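Local coordinates for antiterminator Q protein (Enterobacteria phage SfI, PDB 6JNY) that probably modifies RNA polymerase during transcription so that it reads through terminators, as a phage antitermination factor of the Q family, at residues K94-R108 with K120-L134. Residues are numbered along the deposited sequence; the frame is centred on the assembly and turned at random.
Sequences KHAIASYYHRVARPR and KPSLATCRREVDEIL
Glu-129 OE1 takes two bonds at once: Tyr-101 OH donates a hydrogen bond to it from the anti side, 28° out of the carboxylate plane, at 2.6 Å, and Arg-108 NH2 reaches its syn lone pair at 2.6 Å. Arg-108 NH1 meets Glu-129 OE2 at 2.7 Å, completing an end-on, two-nitrogen salt bridge in the guanidinium plane. The arginine chain runs extended from CG to NE and passes Pro-121, whose CG sits over one guanidinium face. Tyr-101 swings CG away from its backbone N (chi1 -176°) and drops as a knob among Cys-126, Glu-129, Val-130 and Ile-133. Cys-126 SG lies at the edge of that ring, 3.5 Å from Tyr-101 CD2, and also at the edge of His-102. Leu-123 CB stands over the centre of the His-102 imidazole, a CH-pi contact. Farther along, Val-130 is the knob in return, fitting among Lys-94, Ile-97, Ala-98 and Tyr-101, while Ala-98 CB touches Arg-127 CG at 3.6 Å. The helices cross at 122°, axes 8.5 Å apart, connected through short loops and the antiparallel ribbon 108-112/115-119. Water bridges Pro-121 O to His-102 O near the ribbon. Lys-79 also bonds Tyr-101 OH, so the carboxylate is tied to the arginine at the ribbon's base and, through the tyrosine, to helix 78-90; the guanidinium and the hydroxyl bond would be expected to favour its charged form.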
loop_
_atom_site.group_PDB
_atom_site.type_symbol
_atom_site.label_atom_id
_atom_site.label_comp_id
_atom_site.label_asym_id
_atom_site.label_seq_id
_atom_site.Cartn_x
_atom_site.Cartn_y
_atom_site.Cartn_z
ATOM N N LYS A 94 7.069 3.228 -8.486
ATOM C CA LYS A 94 6.351 4.431 -8.076
ATOM C C LYS A 94 6.060 5.318 -9.271
ATOM O O LYS A 94 4.985 5.922 -9.358
ATOM C CB LYS A 94 7.152 5.197 -7.030
ATOM C CG LYS A 94 7.249 4.472 -5.703
ATOM C CD LYS A 94 8.108 5.227 -4.723
ATOM C CE LYS A 94 8.420 4.358 -3.521
ATOM N NZ LYS A 94 9.373 5.030 -2.605
ATOM N N HIS A 95 6.993 5.381 -10.223
ATOM C CA HIS A 95 6.767 6.195 -11.409
ATOM C C HIS A 95 5.622 5.642 -12.248
ATOM O O HIS A 95 4.822 6.407 -12.800
ATOM C CB HIS A 95 8.046 6.266 -12.245
ATOM C CG HIS A 95 9.021 7.309 -11.794
ATOM N ND1 HIS A 95 8.646 8.440 -11.101
ATOM C CD2 HIS A 95 10.363 7.405 -11.964
ATOM C CE1 HIS A 95 9.713 9.183 -10.859
ATOM N NE2 HIS A 95 10.767 8.576 -11.372
ATOM N N ALA A 96 5.522 4.311 -12.361
ATOM C CA ALA A 96 4.443 3.718 -13.140
ATOM C C ALA A 96 3.093 3.949 -12.481
ATOM O O ALA A 96 2.099 4.227 -13.161
ATOM C CB ALA A 96 4.706 2.229 -13.368
ATOM N N ILE A 97 3.036 3.849 -11.149
ATOM C CA ILE A 97 1.792 4.136 -10.442
ATOM C C ILE A 97 1.406 5.600 -10.611
ATOM O O ILE A 97 0.238 5.924 -10.861
ATOM C CB ILE A 97 1.947 3.771 -8.958
ATOM C CG1 ILE A 97 2.227 2.276 -8.801
ATOM C CG2 ILE A 97 0.716 4.219 -8.166
ATOM C CD1 ILE A 97 2.718 1.922 -7.393
ATOM N N ALA A 98 2.385 6.499 -10.510
ATOM C CA ALA A 98 2.090 7.921 -10.643
ATOM C C ALA A 98 1.638 8.277 -12.052
ATOM O O ALA A 98 0.779 9.150 -12.220
ATOM C CB ALA A 98 3.302 8.753 -10.239
ATOM N N SER A 99 2.189 7.615 -13.068
ATOM C CA SER A 99 1.768 7.893 -14.437
ATOM C C SER A 99 0.286 7.612 -14.625
ATOM O O SER A 99 -0.427 8.401 -15.259
ATOM C CB SER A 99 2.597 7.065 -15.417
ATOM O OG SER A 99 2.174 7.296 -16.750
ATOM N N TYR A 100 -0.200 6.493 -14.087
ATOM C CA TYR A 100 -1.619 6.174 -14.209
ATOM C C TYR A 100 -2.467 7.088 -13.334
ATOM O O TYR A 100 -3.554 7.507 -13.743
ATOM C CB TYR A 100 -1.887 4.714 -13.852
ATOM C CG TYR A 100 -3.327 4.342 -14.091
ATOM C CD1 TYR A 100 -4.210 4.203 -13.035
ATOM C CD2 TYR A 100 -3.814 4.169 -15.384
ATOM C CE1 TYR A 100 -5.535 3.883 -13.251
ATOM C CE2 TYR A 100 -5.137 3.849 -15.612
ATOM C CZ TYR A 100 -5.994 3.706 -14.537
ATOM O OH TYR A 100 -7.319 3.385 -14.750
ATOM N N TYR A 101 -1.995 7.363 -12.114
ATOM C CA TYR A 101 -2.648 8.301 -11.204
ATOM C C TYR A 101 -2.829 9.655 -11.877
ATOM O O TYR A 101 -3.905 10.260 -11.809
ATOM C CB TYR A 101 -1.730 8.413 -9.979
ATOM C CG TYR A 101 -2.142 9.239 -8.773
ATOM C CD1 TYR A 101 -2.370 8.624 -7.549
ATOM C CD2 TYR A 101 -2.189 10.628 -8.824
ATOM C CE1 TYR A 101 -2.687 9.361 -6.425
ATOM C CE2 TYR A 101 -2.513 11.379 -7.699
ATOM C CZ TYR A 101 -2.765 10.734 -6.509
ATOM O OH TYR A 101 -3.083 11.468 -5.385
ATOM N N HIS A 102 -1.784 10.132 -12.551
ATOM C CA HIS A 102 -1.859 11.382 -13.304
ATOM C C HIS A 102 -2.818 11.278 -14.485
ATOM O O HIS A 102 -3.595 12.204 -14.745
ATOM C CB HIS A 102 -0.457 11.754 -13.777
ATOM C CG HIS A 102 -0.416 12.936 -14.688
ATOM N ND1 HIS A 102 -0.228 12.819 -16.049
ATOM C CD2 HIS A 102 -0.516 14.261 -14.433
ATOM C CE1 HIS A 102 -0.225 14.022 -16.595
ATOM N NE2 HIS A 102 -0.404 14.915 -15.638
ATOM N N ARG A 103 -2.766 10.161 -15.218
ATOM C CA ARG A 103 -3.604 9.981 -16.402
ATOM C C ARG A 103 -5.093 10.091 -16.076
ATOM O O ARG A 103 -5.866 10.647 -16.866
ATOM C CB ARG A 103 -3.287 8.630 -17.051
ATOM C CG ARG A 103 -3.957 8.392 -18.392
ATOM C CD ARG A 103 -3.935 6.910 -18.761
ATOM N NE ARG A 103 -2.579 6.404 -18.978
ATOM C CZ ARG A 103 -2.022 6.257 -20.176
ATOM N NH1 ARG A 103 -2.699 6.591 -21.260
ATOM N NH2 ARG A 103 -0.788 5.781 -20.286
ATOM N N VAL A 104 -5.523 9.567 -14.924
ATOM C CA VAL A 104 -6.946 9.522 -14.596
ATOM C C VAL A 104 -7.351 10.598 -13.589
ATOM O O VAL A 104 -8.488 10.587 -13.104
ATOM C CB VAL A 104 -7.400 8.122 -14.148
ATOM C CG1 VAL A 104 -7.113 7.105 -15.236
ATOM C CG2 VAL A 104 -6.720 7.722 -12.840
ATOM N N ALA A 105 -6.460 11.532 -13.278
ATOM C CA ALA A 105 -6.719 12.491 -12.210
ATOM C C ALA A 105 -7.871 13.423 -12.571
ATOM O O ALA A 105 -8.041 13.810 -13.728
ATOM C CB ALA A 105 -5.460 13.309 -11.927
ATOM N N ARG A 106 -8.662 13.790 -11.556
ATOM C CA ARG A 106 -9.800 14.686 -11.689
ATOM C C ARG A 106 -9.353 16.141 -11.594
ATOM O O ARG A 106 -8.292 16.443 -11.033
ATOM C CB ARG A 106 -10.817 14.396 -10.585
ATOM C CG ARG A 106 -11.498 13.049 -10.723
ATOM C CD ARG A 106 -12.174 12.945 -12.081
ATOM N NE ARG A 106 -13.594 12.628 -11.982
ATOM C CZ ARG A 106 -14.237 11.820 -12.821
ATOM N NH1 ARG A 106 -13.585 11.241 -13.824
ATOM N NH2 ARG A 106 -15.534 11.587 -12.656
ATOM N N PRO A 107 -10.138 17.071 -12.140
ATOM C CA PRO A 107 -9.835 18.492 -11.935
ATOM C C PRO A 107 -9.905 18.822 -10.455
ATOM O O PRO A 107 -10.770 18.321 -9.733
ATOM C CB PRO A 107 -10.947 19.212 -12.708
ATOM C CG PRO A 107 -11.572 18.186 -13.585
ATOM C CD PRO A 107 -11.366 16.868 -12.932
ATOM N N ARG A 108 -8.982 19.666 -10.000
ATOM C CA ARG A 108 -8.911 20.048 -8.597
ATOM C C ARG A 108 -8.986 21.558 -8.474
ATOM O O ARG A 108 -8.595 22.290 -9.387
ATOM C CB ARG A 108 -7.575 19.669 -7.971
ATOM C CG ARG A 108 -7.214 18.231 -8.024
ATOM C CD ARG A 108 -5.850 18.067 -7.407
ATOM N NE ARG A 108 -5.484 16.667 -7.308
ATOM C CZ ARG A 108 -4.383 16.231 -6.718
ATOM N NH1 ARG A 108 -3.533 17.093 -6.178
ATOM N NH2 ARG A 108 -4.131 14.934 -6.682
ATOM N N LYS A 120 -6.147 20.078 -13.514
ATOM C CA LYS A 120 -5.696 18.748 -13.139
ATOM C C LYS A 120 -4.263 18.820 -12.606
ATOM O O LYS A 120 -3.482 19.685 -13.012
ATOM C CB LYS A 120 -5.765 17.810 -14.342
ATOM C CG LYS A 120 -7.167 17.288 -14.607
ATOM C CD LYS A 120 -7.212 16.337 -15.784
ATOM C CE LYS A 120 -8.651 16.072 -16.205
ATOM N NZ LYS A 120 -8.754 15.048 -17.282
ATOM N N PRO A 121 -3.897 17.939 -11.676
ATOM C CA PRO A 121 -2.563 18.020 -11.078
ATOM C C PRO A 121 -1.467 17.657 -12.072
ATOM O O PRO A 121 -1.656 16.842 -12.979
ATOM C CB PRO A 121 -2.628 17.002 -9.928
ATOM C CG PRO A 121 -3.661 16.042 -10.339
ATOM C CD PRO A 121 -4.693 16.845 -11.098
ATOM N N SER A 122 -0.311 18.285 -11.883
ATOM C CA SER A 122 0.854 17.995 -12.702
ATOM C C SER A 122 1.361 16.585 -12.414
ATOM O O SER A 122 0.989 15.954 -11.417
ATOM C CB SER A 122 1.961 19.010 -12.423
ATOM O OG SER A 122 2.547 18.808 -11.151
ATOM N N LEU A 123 2.212 16.081 -13.314
ATOM C CA LEU A 123 2.826 14.779 -13.079
ATOM C C LEU A 123 3.749 14.825 -11.868
ATOM O O LEU A 123 3.803 13.873 -11.083
ATOM C CB LEU A 123 3.576 14.314 -14.329
ATOM C CG LEU A 123 4.214 12.926 -14.281
ATOM C CD1 LEU A 123 3.168 11.830 -14.133
ATOM C CD2 LEU A 123 5.049 12.703 -15.549
ATOM N N ALA A 124 4.478 15.928 -11.692
ATOM C CA ALA A 124 5.335 16.066 -10.520
ATOM C C ALA A 124 4.522 15.995 -9.235
ATOM O O ALA A 124 4.953 15.382 -8.249
ATOM C CB ALA A 124 6.111 17.379 -10.591
ATOM N N THR A 125 3.343 16.621 -9.228
ATOM C CA THR A 125 2.478 16.563 -8.054
ATOM C C THR A 125 1.994 15.144 -7.806
ATOM O O THR A 125 1.978 14.679 -6.663
ATOM C CB THR A 125 1.289 17.503 -8.247
ATOM O OG1 THR A 125 1.756 18.854 -8.289
ATOM C CG2 THR A 125 0.288 17.360 -7.100
ATOM N N CYS A 126 1.600 14.437 -8.863
ATOM C CA CYS A 126 1.117 13.072 -8.700
ATOM C C CYS A 126 2.221 12.150 -8.195
ATOM O O CYS A 126 1.968 11.271 -7.364
ATOM C CB CYS A 126 0.533 12.569 -10.015
ATOM S SG CYS A 126 -0.998 13.433 -10.472
ATOM N N ARG A 127 3.457 12.347 -8.666
ATOM C CA ARG A 127 4.566 11.544 -8.154
ATOM C C ARG A 127 4.778 11.773 -6.664
ATOM O O ARG A 127 4.994 10.817 -5.905
ATOM C CB ARG A 127 5.849 11.878 -8.909
ATOM C CG ARG A 127 5.895 11.302 -10.288
ATOM C CD ARG A 127 7.047 11.898 -11.060
ATOM N NE ARG A 127 7.160 11.257 -12.356
ATOM C CZ ARG A 127 7.928 11.695 -13.347
ATOM N NH1 ARG A 127 8.657 12.788 -13.188
ATOM N NH2 ARG A 127 7.956 11.031 -14.492
ATOM N N ARG A 128 4.730 13.033 -6.226
ATOM C CA ARG A 128 4.890 13.329 -4.807
ATOM C C ARG A 128 3.768 12.705 -3.988
ATOM O O ARG A 128 4.015 12.130 -2.919
ATOM C CB ARG A 128 4.944 14.843 -4.587
ATOM C CG ARG A 128 5.121 15.214 -3.127
ATOM C CD ARG A 128 5.164 16.718 -2.888
ATOM N NE ARG A 128 4.086 17.443 -3.556
ATOM C CZ ARG A 128 2.842 17.537 -3.095
ATOM N NH1 ARG A 128 2.500 16.943 -1.957
ATOM N NH2 ARG A 128 1.933 18.229 -3.774
ATOM N N GLU A 129 2.529 12.792 -4.480
ATOM C CA GLU A 129 1.400 12.232 -3.742
ATOM C C GLU A 129 1.494 10.717 -3.632
ATOM O O GLU A 129 1.163 10.154 -2.584
ATOM C CB GLU A 129 0.081 12.676 -4.367
ATOM C CG GLU A 129 -0.216 14.144 -4.060
ATOM C CD GLU A 129 -1.437 14.679 -4.767
ATOM O OE1 GLU A 129 -2.110 13.911 -5.482
ATOM O OE2 GLU A 129 -1.728 15.887 -4.597
ATOM N N VAL A 130 1.934 10.029 -4.690
ATOM C CA VAL A 130 2.073 8.577 -4.589
ATOM C C VAL A 130 3.111 8.211 -3.536
ATOM O O VAL A 130 2.898 7.309 -2.715
ATOM C CB VAL A 130 2.395 7.958 -5.961
ATOM C CG1 VAL A 130 2.902 6.519 -5.789
ATOM C CG2 VAL A 130 1.162 8.005 -6.844
ATOM N N ASP A 131 4.247 8.905 -3.543
ATOM C CA ASP A 131 5.276 8.674 -2.539
ATOM C C ASP A 131 4.734 8.922 -1.139
ATOM O O ASP A 131 4.995 8.138 -0.215
ATOM C CB ASP A 131 6.467 9.591 -2.827
ATOM C CG ASP A 131 7.468 8.961 -3.771
ATOM O OD1 ASP A 131 7.036 8.363 -4.784
ATOM O OD2 ASP A 131 8.686 9.057 -3.497
ATOM N N GLU A 132 3.955 9.994 -0.969
ATOM C CA GLU A 132 3.417 10.322 0.349
ATOM C C GLU A 132 2.393 9.289 0.794
ATOM O O GLU A 132 2.330 8.931 1.978
ATOM C CB GLU A 132 2.782 11.712 0.324
ATOM C CG GLU A 132 3.773 12.853 0.354
ATOM C CD GLU A 132 3.124 14.187 0.034
ATOM O OE1 GLU A 132 1.878 14.230 -0.100
ATOM O OE2 GLU A 132 3.856 15.194 -0.069
ATOM N N ILE A 133 1.563 8.816 -0.133
ATOM C CA ILE A 133 0.566 7.805 0.206
ATOM C C ILE A 133 1.240 6.508 0.641
ATOM O O ILE A 133 0.849 5.893 1.644
ATOM C CB ILE A 133 -0.409 7.609 -0.971
ATOM C CG1 ILE A 133 -1.316 8.837 -1.120
ATOM C CG2 ILE A 133 -1.222 6.322 -0.809
ATOM C CD1 ILE A 133 -2.007 8.899 -2.473
ATOM N N LEU A 134 2.272 6.074 -0.085
ATOM C CA LEU A 134 2.980 4.866 0.321
ATOM C C LEU A 134 3.631 5.047 1.687
ATOM O O LEU A 134 3.524 4.173 2.560
ATOM C CB LEU A 134 4.008 4.461 -0.744
ATOM C CG LEU A 134 3.413 3.812 -1.988
ATOM C CD1 LEU A 134 4.463 3.798 -3.110
ATOM C CD2 LEU A 134 2.946 2.407 -1.676
HETATM O O HOH W 1 7.190 6.355 -0.619
HETATM O O HOH W 2 5.716 9.025 -13.417
HETATM O O HOH W 3 -3.647 15.153 -14.316
HETATM O O HOH W 4 -7.804 12.807 -16.336
#